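Local coordinates for VAO-type flavoprotein oxidase VAO615 (Myceliophthora thermophila, PDB 6F72) that probably acts as a secreted oxidoreductase that carries bicovalently bound FAD and, once reduced, reacts rapidly with molecular oxygen, though its substrate is unknown, at residues Leu307-Ser312 against Asn347-Tyr352; Trp320-Ala325 against Arg377-Val382; Thr341-Asn346 against Phe445-Cys450; Ala362-Leu367 against Val383-Ser388. One frame throughout, in Å; residues are numbered along the deposited sequence.

Interaction 1: Leu307-Ser312 against Asn347-Tyr352; sequences LGFNDS and NSLTAY. With NAG (2-acetamido-2-deoxy-beta-D-glucopyranose), chain F.
Phe309 and Leu349 face each other across a pair of antiparallel strands in the seven-stranded sheet of this VAO-type flavoprotein, where 302-310 runs beside 348-356. Leu349 CB sits over one face of the phenyl ring, a CH-pi contact 4.2 Å from the ring centroid, while CD2 reaches the CE2 corner. The ring comes over its neighbour because Phe309 CG stands between its own backbone N and carbonyl carbon (chi1 62°). The backbone beneath is regular: Phe309 N gives to Leu349 O at 3.0 Å and Leu349 N returns to Phe309 O, and Leu307 pairs with Ala351 in the same two-way fashion. Between these pairs Gly308 lies opposite Thr350, its CA approaching Leu349 O in a CA-H...O contact. Leu307, Phe309, Leu349 and Ala351 share one face, which helices 316-335 and 360-376 cover. The other face bears Asn310, whose CB packs 3.6 Å from Ser348 CB and whose ND2 is joined covalently to C1 of an N-acetylglucosamine. OD1 of the same amide accepts from Ser312 N, an Asx turn that holds the glycosylated side chain as the strand ends. Beyond it, Asp311 OD2 is shared: Asn316 ND2 bonds to it, and Asn347 ND2 meets it on the syn side at 2.9 Å, and the oxygen lies in the plane of the Asn347 amide.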
loop_
_atom_site.group_PDB
_atom_site.type_symbol
_atom_site.label_atom_id
_atom_site.label_comp_id
_atom_site.label_asym_id
_atom_site.label_seq_id
_atom_site.Cartn_x
_atom_site.Cartn_y
_atom_site.Cartn_z
ATOM N N LEU A 307 24.081 5.661 0.965
ATOM C CA LEU A 307 24.762 6.046 2.191
ATOM C C LEU A 307 24.580 4.960 3.243
ATOM O O LEU A 307 23.476 4.764 3.762
ATOM C CB LEU A 307 24.269 7.415 2.686
ATOM C CG LEU A 307 24.647 7.930 4.086
ATOM C CD1 LEU A 307 26.157 8.022 4.291
ATOM C CD2 LEU A 307 23.976 9.274 4.333
ATOM N N GLY A 308 25.672 4.261 3.546
ATOM C CA GLY A 308 25.656 3.155 4.498
ATOM C C GLY A 308 26.730 3.255 5.556
ATOM O O GLY A 308 27.809 3.790 5.305
ATOM N N PHE A 309 26.421 2.745 6.749
ATOM C CA PHE A 309 27.380 2.644 7.854
ATOM C C PHE A 309 27.020 1.491 8.785
ATOM O O PHE A 309 25.852 1.097 8.858
ATOM C CB PHE A 309 27.492 3.969 8.628
ATOM C CG PHE A 309 26.216 4.418 9.296
ATOM C CD1 PHE A 309 25.883 3.977 10.584
ATOM C CD2 PHE A 309 25.355 5.326 8.654
ATOM C CE1 PHE A 309 24.713 4.400 11.208
ATOM C CE2 PHE A 309 24.188 5.762 9.278
ATOM C CZ PHE A 309 23.867 5.298 10.555
ATOM N N ASN A 310 28.021 0.972 9.500
ATOM C CA ASN A 310 27.831 -0.180 10.394
ATOM C C ASN A 310 28.582 -0.086 11.742
ATOM O O ASN A 310 29.137 0.962 12.075
ATOM C CB ASN A 310 28.131 -1.494 9.652
ATOM C CG ASN A 310 29.547 -1.573 9.118
ATOM O OD1 ASN A 310 30.518 -1.500 9.869
ATOM N ND2 ASN A 310 29.666 -1.736 7.804
ATOM N N ASP A 311 28.584 -1.180 12.509
ATOM C CA ASP A 311 29.204 -1.193 13.847
ATOM C C ASP A 311 30.570 -1.899 13.953
ATOM O O ASP A 311 31.127 -2.010 15.047
ATOM C CB ASP A 311 28.206 -1.680 14.925
ATOM C CG ASP A 311 27.819 -3.152 14.785
ATOM O OD1 ASP A 311 28.401 -3.891 13.965
ATOM O OD2 ASP A 311 26.909 -3.573 15.529
ATOM N N SER A 312 31.106 -2.329 12.808
ATOM C CA SER A 312 32.346 -3.121 12.722
ATOM C C SER A 312 33.623 -2.411 13.164
ATOM O O SER A 312 34.661 -3.059 13.326
ATOM C CB SER A 312 32.546 -3.650 11.302
ATOM O OG SER A 312 31.441 -4.431 10.895
ATOM N N ASN A 347 22.967 -3.993 13.141
ATOM C CA ASN A 347 24.401 -3.688 13.065
ATOM C C ASN A 347 24.764 -2.725 11.933
ATOM O O ASN A 347 25.868 -2.183 11.923
ATOM C CB ASN A 347 25.233 -4.977 12.919
ATOM C CG ASN A 347 24.843 -6.051 13.917
ATOM O OD1 ASN A 347 24.088 -6.968 13.584
ATOM N ND2 ASN A 347 25.341 -5.938 15.150
ATOM N N SER A 348 23.854 -2.526 10.980
ATOM C CA SER A 348 24.103 -1.613 9.853
ATOM C C SER A 348 22.855 -0.883 9.375
ATOM O O SER A 348 21.737 -1.373 9.564
ATOM C CB SER A 348 24.799 -2.320 8.685
ATOM O OG SER A 348 23.949 -3.256 8.068
ATOM N N LEU A 349 23.073 0.302 8.797
ATOM C CA LEU A 349 22.031 1.115 8.154
ATOM C C LEU A 349 22.429 1.398 6.706
ATOM O O LEU A 349 23.545 1.855 6.428
ATOM C CB LEU A 349 21.790 2.440 8.916
ATOM C CG LEU A 349 20.606 3.332 8.470
ATOM C CD1 LEU A 349 19.880 3.928 9.666
ATOM C CD2 LEU A 349 21.009 4.425 7.483
ATOM N N THR A 350 21.503 1.134 5.793
ATOM C CA THR A 350 21.736 1.360 4.372
ATOM C C THR A 350 20.650 2.273 3.862
ATOM O O THR A 350 19.468 1.934 3.941
ATOM C CB THR A 350 21.735 0.035 3.578
ATOM O OG1 THR A 350 22.700 -0.854 4.148
ATOM C CG2 THR A 350 22.086 0.283 2.107
ATOM N N ALA A 351 21.057 3.422 3.333
ATOM C CA ALA A 351 20.126 4.437 2.870
ATOM C C ALA A 351 20.329 4.744 1.416
ATOM O O ALA A 351 21.459 4.749 0.926
ATOM C CB ALA A 351 20.277 5.703 3.692
ATOM N N TYR A 352 19.212 5.001 0.741
ATOM C CA TYR A 352 19.202 5.527 -0.618
ATOM C C TYR A 352 18.618 6.925 -0.615
ATOM O O TYR A 352 17.495 7.137 -0.141
ATOM C CB TYR A 352 18.375 4.641 -1.544
ATOM C CG TYR A 352 18.772 3.179 -1.590
ATOM C CD1 TYR A 352 20.121 2.785 -1.669
ATOM C CD2 TYR A 352 17.786 2.179 -1.608
ATOM C CE1 TYR A 352 20.473 1.437 -1.731
ATOM C CE2 TYR A 352 18.126 0.826 -1.687
ATOM C CZ TYR A 352 19.467 0.466 -1.745
ATOM O OH TYR A 352 19.805 -0.870 -1.825
HETATM C C1 NAG F . 30.936 -1.860 7.126
HETATM C C2 NAG F . 30.884 -2.910 6.001
HETATM C C3 NAG F . 32.222 -3.008 5.254
HETATM C C4 NAG F . 32.765 -1.628 4.865
HETATM C C5 NAG F . 32.853 -0.760 6.132
HETATM C C6 NAG F . 33.486 0.610 5.890
HETATM C C7 NAG F . 29.285 -4.754 6.514
HETATM C C8 NAG F . 29.170 -6.109 7.150
HETATM N N2 NAG F . 30.514 -4.214 6.547
HETATM O O3 NAG F . 32.068 -3.826 4.090
HETATM O O4 NAG F . 34.039 -1.763 4.216
HETATM O O5 NAG F . 31.538 -0.618 6.708
HETATM O O6 NAG F . 32.568 1.473 5.206
HETATM O O7 NAG F . 28.309 -4.210 6.012
#

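Interaction 2: Trp320-Ala325 against Arg377-Val382; sequences WEAVAA and RGITPV. With NAG (2-acetamido-2-deoxy-beta-D-glucopyranose), chain F.
A Schellman motif ends helix 360-376, with Gly378 as its C-prime residue at positive phi, and the chain leaving it packs against helix 316-335 on the face of the sheet that bears Phe309. Two side chains of the turn carry the contact. Arg377 lays its guanidinium across the helix surface so that Ala325 CB rests over one face, 3.4 Å above the plane and toward the rim, with NH1 the nearest atom at 3.5 Å. A bend in the arginine chain (chi3 136°) swings the guanidinium over Ala325. Its other end nitrogen, NH2, comes within 3.4 Å of Glu321 O, but the angle is too poor for a hydrogen bond, and that carbonyl already accepts from Ala325 N inside the helix. The charge is answered instead by Asp373, one helical turn back, which forms a salt bridge to NH1. Ile379 supplies the apolar part: its CD1 presses on Ala322 CB at 3.5 Å, and Phe309 and Leu374 close around the same pair. Farther along, the chain passes the sugar on Asn310, whose O6 donates to Thr380 O at 2.8 Å, tying the glycan to the segment that leads into strand 382-388. No hydrogen bond links 320-325 to 377-382, so van der Waals packing carries most of the contact, probably with some weak electrostatic attraction from Glu321 toward the guanidinium: small alanines let a flat cation and an isoleucine tip come close to the helix, while the arginine's charge is met within its own helix end.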
loop_
_atom_site.group_PDB
_atom_site.type_symbol
_atom_site.label_atom_id
_atom_site.label_comp_id
_atom_site.label_asym_id
_atom_site.label_seq_id
_atom_site.Cartn_x
_atom_site.Cartn_y
_atom_site.Cartn_z
ATOM N N TRP A 320 24.173 2.989 17.298
ATOM C CA TRP A 320 22.820 3.462 17.615
ATOM C C TRP A 320 22.724 4.958 17.898
ATOM O O TRP A 320 21.695 5.582 17.619
ATOM C CB TRP A 320 22.165 2.634 18.720
ATOM C CG TRP A 320 21.707 1.309 18.210
ATOM C CD1 TRP A 320 22.219 0.086 18.544
ATOM C CD2 TRP A 320 20.673 1.060 17.238
ATOM N NE1 TRP A 320 21.565 -0.907 17.854
ATOM C CE2 TRP A 320 20.612 -0.346 17.049
ATOM C CE3 TRP A 320 19.791 1.883 16.515
ATOM C CZ2 TRP A 320 19.700 -0.951 16.165
ATOM C CZ3 TRP A 320 18.885 1.285 15.638
ATOM C CH2 TRP A 320 18.848 -0.122 15.470
ATOM N N GLU A 321 23.803 5.524 18.427
ATOM C CA GLU A 321 23.914 6.965 18.591
ATOM C C GLU A 321 24.030 7.661 17.234
ATOM O O GLU A 321 23.515 8.775 17.062
ATOM C CB GLU A 321 25.097 7.318 19.493
ATOM C CG GLU A 321 24.891 6.865 20.932
ATOM C CD GLU A 321 26.074 7.139 21.838
ATOM O OE1 GLU A 321 27.170 7.499 21.350
ATOM O OE2 GLU A 321 25.895 6.988 23.062
ATOM N N ALA A 322 24.687 6.988 16.283
ATOM C CA ALA A 322 24.892 7.509 14.935
ATOM C C ALA A 322 23.596 7.512 14.104
ATOM O O ALA A 322 23.405 8.382 13.250
ATOM C CB ALA A 322 25.995 6.736 14.228
ATOM N N VAL A 323 22.724 6.540 14.385
ATOM C CA VAL A 323 21.382 6.416 13.789
ATOM C C VAL A 323 20.464 7.503 14.366
ATOM O O VAL A 323 19.770 8.207 13.617
ATOM C CB VAL A 323 20.800 4.986 14.019
ATOM C CG1 VAL A 323 19.314 4.903 13.688
ATOM C CG2 VAL A 323 21.592 3.940 13.239
ATOM N N ALA A 324 20.462 7.621 15.693
ATOM C CA ALA A 324 19.849 8.759 16.406
ATOM C C ALA A 324 20.227 10.117 15.787
ATOM O O ALA A 324 19.353 10.958 15.560
ATOM C CB ALA A 324 20.216 8.717 17.885
ATOM N N ALA A 325 21.521 10.298 15.501
ATOM C CA ALA A 325 22.063 11.542 14.935
ATOM C C ALA A 325 21.700 11.732 13.462
ATOM O O ALA A 325 21.392 12.844 13.048
ATOM C CB ALA A 325 23.569 11.590 15.114
ATOM N N ARG A 377 32.267 10.476 14.777
ATOM C CA ARG A 377 31.929 9.329 15.606
ATOM C C ARG A 377 32.792 8.099 15.291
ATOM O O ARG A 377 32.533 7.003 15.797
ATOM C CB ARG A 377 30.430 9.038 15.497
ATOM C CG ARG A 377 29.578 10.069 16.225
ATOM C CD ARG A 377 28.151 10.019 15.729
ATOM N NE ARG A 377 27.207 10.084 16.837
ATOM C CZ ARG A 377 26.524 11.162 17.205
ATOM N NH1 ARG A 377 26.651 12.316 16.562
ATOM N NH2 ARG A 377 25.695 11.081 18.235
ATOM N N GLY A 378 33.829 8.310 14.478
ATOM C CA GLY A 378 34.778 7.270 14.089
ATOM C C GLY A 378 34.249 6.253 13.082
ATOM O O GLY A 378 34.790 5.148 12.977
ATOM N N ILE A 379 33.196 6.624 12.353
ATOM C CA ILE A 379 32.583 5.761 11.325
ATOM C C ILE A 379 33.051 6.179 9.931
ATOM O O ILE A 379 33.009 7.357 9.582
ATOM C CB ILE A 379 31.031 5.766 11.424
ATOM C CG1 ILE A 379 30.580 5.190 12.778
ATOM C CG2 ILE A 379 30.405 4.963 10.296
ATOM C CD1 ILE A 379 29.176 5.566 13.197
ATOM N N THR A 380 33.528 5.205 9.162
ATOM C CA THR A 380 33.776 5.371 7.728
ATOM C C THR A 380 32.532 4.861 6.995
ATOM O O THR A 380 32.303 3.646 6.925
ATOM C CB THR A 380 35.029 4.592 7.260
ATOM O OG1 THR A 380 36.133 4.880 8.129
ATOM C CG2 THR A 380 35.399 4.953 5.815
ATOM N N PRO A 381 31.707 5.786 6.463
ATOM C CA PRO A 381 30.525 5.335 5.724
ATOM C C PRO A 381 30.853 4.786 4.332
ATOM O O PRO A 381 31.978 4.949 3.847
ATOM C CB PRO A 381 29.679 6.608 5.612
ATOM C CG PRO A 381 30.673 7.723 5.641
ATOM C CD PRO A 381 31.773 7.259 6.557
ATOM N N VAL A 382 29.879 4.108 3.728
ATOM C CA VAL A 382 29.895 3.797 2.296
ATOM C C VAL A 382 29.022 4.863 1.636
ATOM O O VAL A 382 27.824 4.981 1.927
ATOM C CB VAL A 382 29.393 2.366 1.981
ATOM C CG1 VAL A 382 29.376 2.109 0.475
ATOM C CG2 VAL A 382 30.257 1.322 2.683
HETATM C C1 NAG F . 30.936 -1.860 7.126
HETATM C C2 NAG F . 30.884 -2.910 6.001
HETATM C C3 NAG F . 32.222 -3.008 5.254
HETATM C C4 NAG F . 32.765 -1.628 4.865
HETATM C C5 NAG F . 32.853 -0.760 6.132
HETATM C C6 NAG F . 33.486 0.610 5.890
HETATM C C7 NAG F . 29.285 -4.754 6.514
HETATM C C8 NAG F . 29.170 -6.109 7.150
HETATM N N2 NAG F . 30.514 -4.214 6.547
HETATM O O3 NAG F . 32.068 -3.826 4.090
HETATM O O4 NAG F . 34.039 -1.763 4.216
HETATM O O5 NAG F . 31.538 -0.618 6.708
HETATM O O6 NAG F . 32.568 1.473 5.206
HETATM O O7 NAG F . 28.309 -4.210 6.012
#

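Interaction 3: Thr341-Asn346 against Phe445-Cys450; sequences TYSVGN and FSPFYC
Strands 339-344 and 448-452 pair antiparallel near the middle of the seven-stranded sheet, their local axes 4.6 Å apart at closest and inclined at 149°, with two-way hydrogen bonds at Tyr342-Cys450 and Val344-Phe448. Val344 N to Phe448 O is short and nearly straight at 2.8 Å. The returning bond, Phe448 N to Val344 O, is longer at 3.2 Å, its donor standing above the carbonyl plane. On the face these four residues share, Cys450 CB lies over the Tyr342 ring, 3.6 Å from the centroid, and its sulfur reaches the ring obliquely. Val344 CB covers a face of the Phe448 ring, the two side chains running side by side. Each aromatic is turned over its partner by the same first torsion, CG placed between backbone N and carbonyl carbon (59° and 62°). Helix 426-439 closes this face through Phe436, which touches Val344 and Cys450 and meets Phe448 edge to face. The opposite face brings Ser343 OG to 3.4 Å from Pro447 CB, and Ser343 CB near the Tyr449 ring. Past the strand ends, beside the cis peptide before Pro447, direct pairing gives way to water. One water donates to Val344 O and another accepts from Asn346 N, both also bonded to Ser446 OG. The chemistry thus differs from one end to the other: a disulfide from Cys450 to Cys476 crosslinks the next strand at the Tyr342-Cys450 end, whereas a serine hydroxyl and two waters bridge the chains where they part.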
loop_
_atom_site.group_PDB
_atom_site.type_symbol
_atom_site.label_atom_id
_atom_site.label_comp_id
_atom_site.label_asym_id
_atom_site.label_seq_id
_atom_site.Cartn_x
_atom_site.Cartn_y
_atom_site.Cartn_z
ATOM N N THR A 341 15.238 6.956 1.834
ATOM C CA THR A 341 14.634 5.660 2.090
ATOM C C THR A 341 15.769 4.736 2.563
ATOM O O THR A 341 16.846 4.689 1.953
ATOM C CB THR A 341 13.801 5.157 0.876
ATOM O OG1 THR A 341 13.023 4.017 1.260
ATOM C CG2 THR A 341 14.663 4.796 -0.359
ATOM N N TYR A 342 15.556 4.062 3.692
ATOM C CA TYR A 342 16.632 3.331 4.323
ATOM C C TYR A 342 16.212 2.058 5.062
ATOM O O TYR A 342 15.052 1.901 5.450
ATOM C CB TYR A 342 17.467 4.239 5.233
ATOM C CG TYR A 342 16.719 4.908 6.347
ATOM C CD1 TYR A 342 15.996 6.073 6.115
ATOM C CD2 TYR A 342 16.754 4.394 7.649
ATOM C CE1 TYR A 342 15.303 6.703 7.132
ATOM C CE2 TYR A 342 16.074 5.030 8.683
ATOM C CZ TYR A 342 15.352 6.185 8.410
ATOM O OH TYR A 342 14.652 6.818 9.393
ATOM N N SER A 343 17.183 1.161 5.225
ATOM C CA SER A 343 17.037 -0.086 5.963
ATOM C C SER A 343 17.741 0.061 7.307
ATOM O O SER A 343 18.908 0.462 7.367
ATOM C CB SER A 343 17.662 -1.226 5.170
ATOM O OG SER A 343 17.439 -2.465 5.813
ATOM N N VAL A 344 17.009 -0.222 8.379
ATOM C CA VAL A 344 17.566 -0.166 9.730
ATOM C C VAL A 344 17.803 -1.612 10.189
ATOM O O VAL A 344 16.850 -2.340 10.464
ATOM C CB VAL A 344 16.635 0.570 10.734
ATOM C CG1 VAL A 344 17.273 0.658 12.120
ATOM C CG2 VAL A 344 16.264 1.968 10.249
ATOM N N GLY A 345 19.068 -2.016 10.260
ATOM C CA GLY A 345 19.428 -3.313 10.835
ATOM C C GLY A 345 20.050 -3.189 12.214
ATOM O O GLY A 345 20.380 -2.085 12.653
ATOM N N ASN A 346 20.225 -4.334 12.879
ATOM C CA ASN A 346 20.816 -4.432 14.224
ATOM C C ASN A 346 22.277 -3.963 14.283
ATOM O O ASN A 346 22.761 -3.581 15.350
ATOM C CB ASN A 346 20.697 -5.887 14.729
ATOM C CG ASN A 346 20.948 -6.028 16.228
ATOM O OD1 ASN A 346 20.566 -5.162 17.027
ATOM N ND2 ASN A 346 21.593 -7.141 16.620
ATOM N N PHE A 445 11.496 -9.539 12.051
ATOM C CA PHE A 445 11.087 -8.160 11.787
ATOM C C PHE A 445 12.265 -7.204 11.573
ATOM O O PHE A 445 12.067 -5.980 11.434
ATOM C CB PHE A 445 10.184 -7.666 12.918
ATOM C CG PHE A 445 8.835 -8.340 12.967
ATOM C CD1 PHE A 445 8.678 -9.599 13.560
ATOM C CD2 PHE A 445 7.713 -7.707 12.448
ATOM C CE1 PHE A 445 7.430 -10.213 13.610
ATOM C CE2 PHE A 445 6.457 -8.311 12.510
ATOM C CZ PHE A 445 6.316 -9.567 13.085
ATOM N N SER A 446 13.474 -7.767 11.507
ATOM C CA SER A 446 14.717 -7.013 11.320
ATOM C C SER A 446 15.482 -7.560 10.099
ATOM O O SER A 446 15.468 -8.764 9.901
ATOM C CB SER A 446 15.569 -7.096 12.588
ATOM O OG SER A 446 16.853 -6.512 12.420
ATOM N N PRO A 447 16.094 -6.720 9.247
ATOM C CA PRO A 447 15.966 -5.248 9.272
ATOM C C PRO A 447 14.573 -4.790 8.854
ATOM O O PRO A 447 13.718 -5.620 8.518
ATOM C CB PRO A 447 17.005 -4.780 8.241
ATOM C CG PRO A 447 17.240 -5.964 7.353
ATOM C CD PRO A 447 17.041 -7.176 8.210
ATOM N N PHE A 448 14.340 -3.480 8.917
ATOM C CA PHE A 448 13.093 -2.898 8.428
ATOM C C PHE A 448 13.351 -1.569 7.739
ATOM O O PHE A 448 14.364 -0.904 7.997
ATOM C CB PHE A 448 12.054 -2.757 9.551
ATOM C CG PHE A 448 12.478 -1.838 10.670
ATOM C CD1 PHE A 448 13.201 -2.332 11.765
ATOM C CD2 PHE A 448 12.145 -0.486 10.647
ATOM C CE1 PHE A 448 13.595 -1.488 12.801
ATOM C CE2 PHE A 448 12.535 0.366 11.679
ATOM C CZ PHE A 448 13.262 -0.141 12.762
ATOM N N TYR A 449 12.427 -1.204 6.853
ATOM C CA TYR A 449 12.564 0.002 6.064
ATOM C C TYR A 449 11.910 1.200 6.719
ATOM O O TYR A 449 10.860 1.086 7.368
ATOM C CB TYR A 449 12.000 -0.196 4.664
ATOM C CG TYR A 449 12.793 -1.179 3.839
ATOM C CD1 TYR A 449 14.021 -0.807 3.255
ATOM C CD2 TYR A 449 12.313 -2.486 3.622
ATOM C CE1 TYR A 449 14.753 -1.711 2.485
ATOM C CE2 TYR A 449 13.034 -3.394 2.851
ATOM C CZ TYR A 449 14.252 -3.002 2.288
ATOM O OH TYR A 449 14.976 -3.903 1.533
ATOM N N CYS A 450 12.561 2.346 6.545
ATOM C CA CYS A 450 11.963 3.628 6.846
ATOM C C CYS A 450 12.022 4.541 5.645
ATOM O O CYS A 450 12.969 4.498 4.849
ATOM C CB CYS A 450 12.685 4.314 7.984
ATOM S SG CYS A 450 12.587 3.462 9.538
HETATM O O HOH W 1 16.266 -3.808 12.616
HETATM O O HOH W 2 19.357 -6.630 11.682
#

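Interaction 4: Ala362-Leu367 against Val383-Ser388; sequences AVDRLL and VQPRVS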
loop_
_atom_site.group_PDB
_atom_site.type_symbol
_atom_site.label_atom_id
_atom_site.label_comp_id
_atom_site.label_asym_id
_atom_site.label_seq_id
_atom_site.Cartn_x
_atom_site.Cartn_y
_atom_site.Cartn_z
ATOM N N ALA A 362 25.783 19.782 -5.541
ATOM C CA ALA A 362 24.626 19.945 -4.662
ATOM C C ALA A 362 24.386 18.706 -3.785
ATOM O O ALA A 362 24.113 18.839 -2.591
ATOM C CB ALA A 362 23.388 20.314 -5.467
ATOM N N VAL A 363 24.510 17.517 -4.379
ATOM C CA VAL A 363 24.499 16.242 -3.640
ATOM C C VAL A 363 25.537 16.278 -2.503
ATOM O O VAL A 363 25.189 16.053 -1.338
ATOM C CB VAL A 363 24.704 15.028 -4.586
ATOM C CG1 VAL A 363 24.978 13.736 -3.816
ATOM C CG2 VAL A 363 23.493 14.850 -5.498
ATOM N N ASP A 364 26.786 16.608 -2.852
ATOM C CA ASP A 364 27.896 16.700 -1.892
ATOM C C ASP A 364 27.612 17.647 -0.718
ATOM O O ASP A 364 27.843 17.279 0.439
ATOM C CB ASP A 364 29.202 17.093 -2.597
ATOM C CG ASP A 364 29.714 16.017 -3.551
ATOM O OD1 ASP A 364 29.354 14.823 -3.404
ATOM O OD2 ASP A 364 30.491 16.378 -4.460
ATOM N N ARG A 365 27.086 18.838 -1.021
ATOM C CA ARG A 365 26.701 19.818 0.018
ATOM C C ARG A 365 25.557 19.277 0.889
ATOM O O ARG A 365 25.572 19.445 2.115
ATOM C CB ARG A 365 26.339 21.190 -0.579
ATOM C CG ARG A 365 27.489 21.940 -1.252
ATOM C CD ARG A 365 27.092 23.338 -1.728
ATOM N NE ARG A 365 25.716 23.392 -2.245
ATOM C CZ ARG A 365 25.361 23.423 -3.533
ATOM N NH1 ARG A 365 26.271 23.425 -4.504
ATOM N NH2 ARG A 365 24.071 23.454 -3.851
ATOM N N LEU A 366 24.600 18.591 0.253
ATOM C CA LEU A 366 23.475 17.973 0.966
ATOM C C LEU A 366 23.909 16.824 1.886
ATOM O O LEU A 366 23.339 16.626 2.965
ATOM C CB LEU A 366 22.400 17.497 -0.014
ATOM C CG LEU A 366 21.504 18.557 -0.656
ATOM C CD1 LEU A 366 20.879 18.029 -1.942
ATOM C CD2 LEU A 366 20.436 19.051 0.315
ATOM N N LEU A 367 24.924 16.081 1.458
ATOM C CA LEU A 367 25.381 14.916 2.216
ATOM C C LEU A 367 26.385 15.256 3.327
ATOM O O LEU A 367 26.493 14.511 4.312
ATOM C CB LEU A 367 25.942 13.837 1.286
ATOM C CG LEU A 367 24.997 13.179 0.273
ATOM C CD1 LEU A 367 25.749 12.052 -0.419
ATOM C CD2 LEU A 367 23.696 12.683 0.904
ATOM N N VAL A 383 29.654 5.667 0.785
ATOM C CA VAL A 383 29.005 6.802 0.132
ATOM C C VAL A 383 29.197 6.633 -1.362
ATOM O O VAL A 383 30.333 6.600 -1.844
ATOM C CB VAL A 383 29.616 8.168 0.540
ATOM C CG1 VAL A 383 28.665 9.310 0.188
ATOM C CG2 VAL A 383 29.978 8.212 2.020
ATOM N N GLN A 384 28.088 6.521 -2.088
ATOM C CA GLN A 384 28.133 6.375 -3.545
ATOM C C GLN A 384 27.158 7.358 -4.192
ATOM O O GLN A 384 26.016 6.996 -4.499
ATOM C CB GLN A 384 27.893 4.913 -3.972
ATOM C CG GLN A 384 29.094 4.010 -3.696
ATOM C CD GLN A 384 28.771 2.523 -3.600
ATOM O OE1 GLN A 384 27.698 2.118 -3.135
ATOM N NE2 GLN A 384 29.724 1.698 -4.016
ATOM N N PRO A 385 27.602 8.625 -4.369
ATOM C CA PRO A 385 26.757 9.633 -4.988
ATOM C C PRO A 385 26.672 9.418 -6.489
ATOM O O PRO A 385 27.589 8.854 -7.084
ATOM C CB PRO A 385 27.498 10.950 -4.706
ATOM C CG PRO A 385 28.610 10.618 -3.773
ATOM C CD PRO A 385 28.924 9.181 -4.030
ATOM N N ARG A 386 25.561 9.860 -7.074
ATOM C CA ARG A 386 25.377 9.912 -8.529
ATOM C C ARG A 386 24.367 10.993 -8.889
ATOM O O ARG A 386 23.734 11.583 -8.003
ATOM C CB ARG A 386 24.968 8.534 -9.114
ATOM C CG ARG A 386 23.618 7.980 -8.643
ATOM C CD ARG A 386 23.236 6.653 -9.298
ATOM N NE ARG A 386 24.163 5.587 -8.928
ATOM C CZ ARG A 386 25.106 5.086 -9.720
ATOM N NH1 ARG A 386 25.259 5.521 -10.963
ATOM N NH2 ARG A 386 25.899 4.134 -9.259
ATOM N N VAL A 387 24.252 11.267 -10.188
ATOM C CA VAL A 387 23.217 12.141 -10.733
ATOM C C VAL A 387 22.556 11.401 -11.910
ATOM O O VAL A 387 23.232 11.029 -12.870
ATOM C CB VAL A 387 23.783 13.510 -11.200
ATOM C CG1 VAL A 387 22.700 14.357 -11.858
ATOM C CG2 VAL A 387 24.406 14.285 -10.048
ATOM N N SER A 388 21.246 11.186 -11.820
ATOM C CA SER A 388 20.466 10.618 -12.925
ATOM C C SER A 388 19.893 11.741 -13.802
ATOM O O SER A 388 19.588 12.823 -13.302
ATOM C CB SER A 388 19.348 9.709 -12.394
ATOM O OG SER A 388 19.846 8.797 -11.423
#
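Val363 lays its CG1 methyl against the ring of Pro385, 3.9 Å from CB, where helix 360-376 crosses the outermost strand 382-388 of the seven-stranded sheet. CG1 stands opposite the valine's backbone N (chi1 168°), and CG2, the other branch, passes 4.1 Å from Arg386 O. One helical turn on, Leu367 continues the seam: its CD1 meets Val383 CG1 at 4.0 Å, the two side chains running roughly antiparallel and overlapping near their ends. The short axes stay 9.2 Å apart, a helix-on-sheet spacing bridged by these branched side chains and the proline ring. Asp364 is at the margin, with OD1 4.3 Å from Pro385 CG; its carboxylate is engaged by Arg360 in a salt bridge rather than by the strand. Thr305, on the adjoining strand 302-310, touches both Leu367 and Val383 and so carries the apolar seam inward. On its inner edge the strand is hydrogen-bonded to 302-310, through Gln384 with Leu306 and Arg386 with Gly304. With no hydrogen bond between 362-367 and 383-388, mainly methyl and ring contacts join them, consistent with a fit that depends on shape, while polar pairing is left to the helix and the sheet separately.

Three of the four contacts reach one antiparallel sheet, and their chemistry follows their place in it. Interactions 1 and 3 are strand pairings that share a seam: 339-344 and 348-356 are neighbours, so Ser343 N to Thr350 O joins the two. Interaction 1 is the buried one; interactions 2, 3 and 4 are each partly buried. Interactions 2 and 4 bring helices against chain on either side of the junction at Val382 and Val383, and neither has a hydrogen bond between its segments. Interaction 2 still meets interaction 1 through Phe309 and the shared sugar, and interaction 3 through Trp320. Interaction 4 lies at the sheet's edge, about 22 Å from interaction 3 between centres.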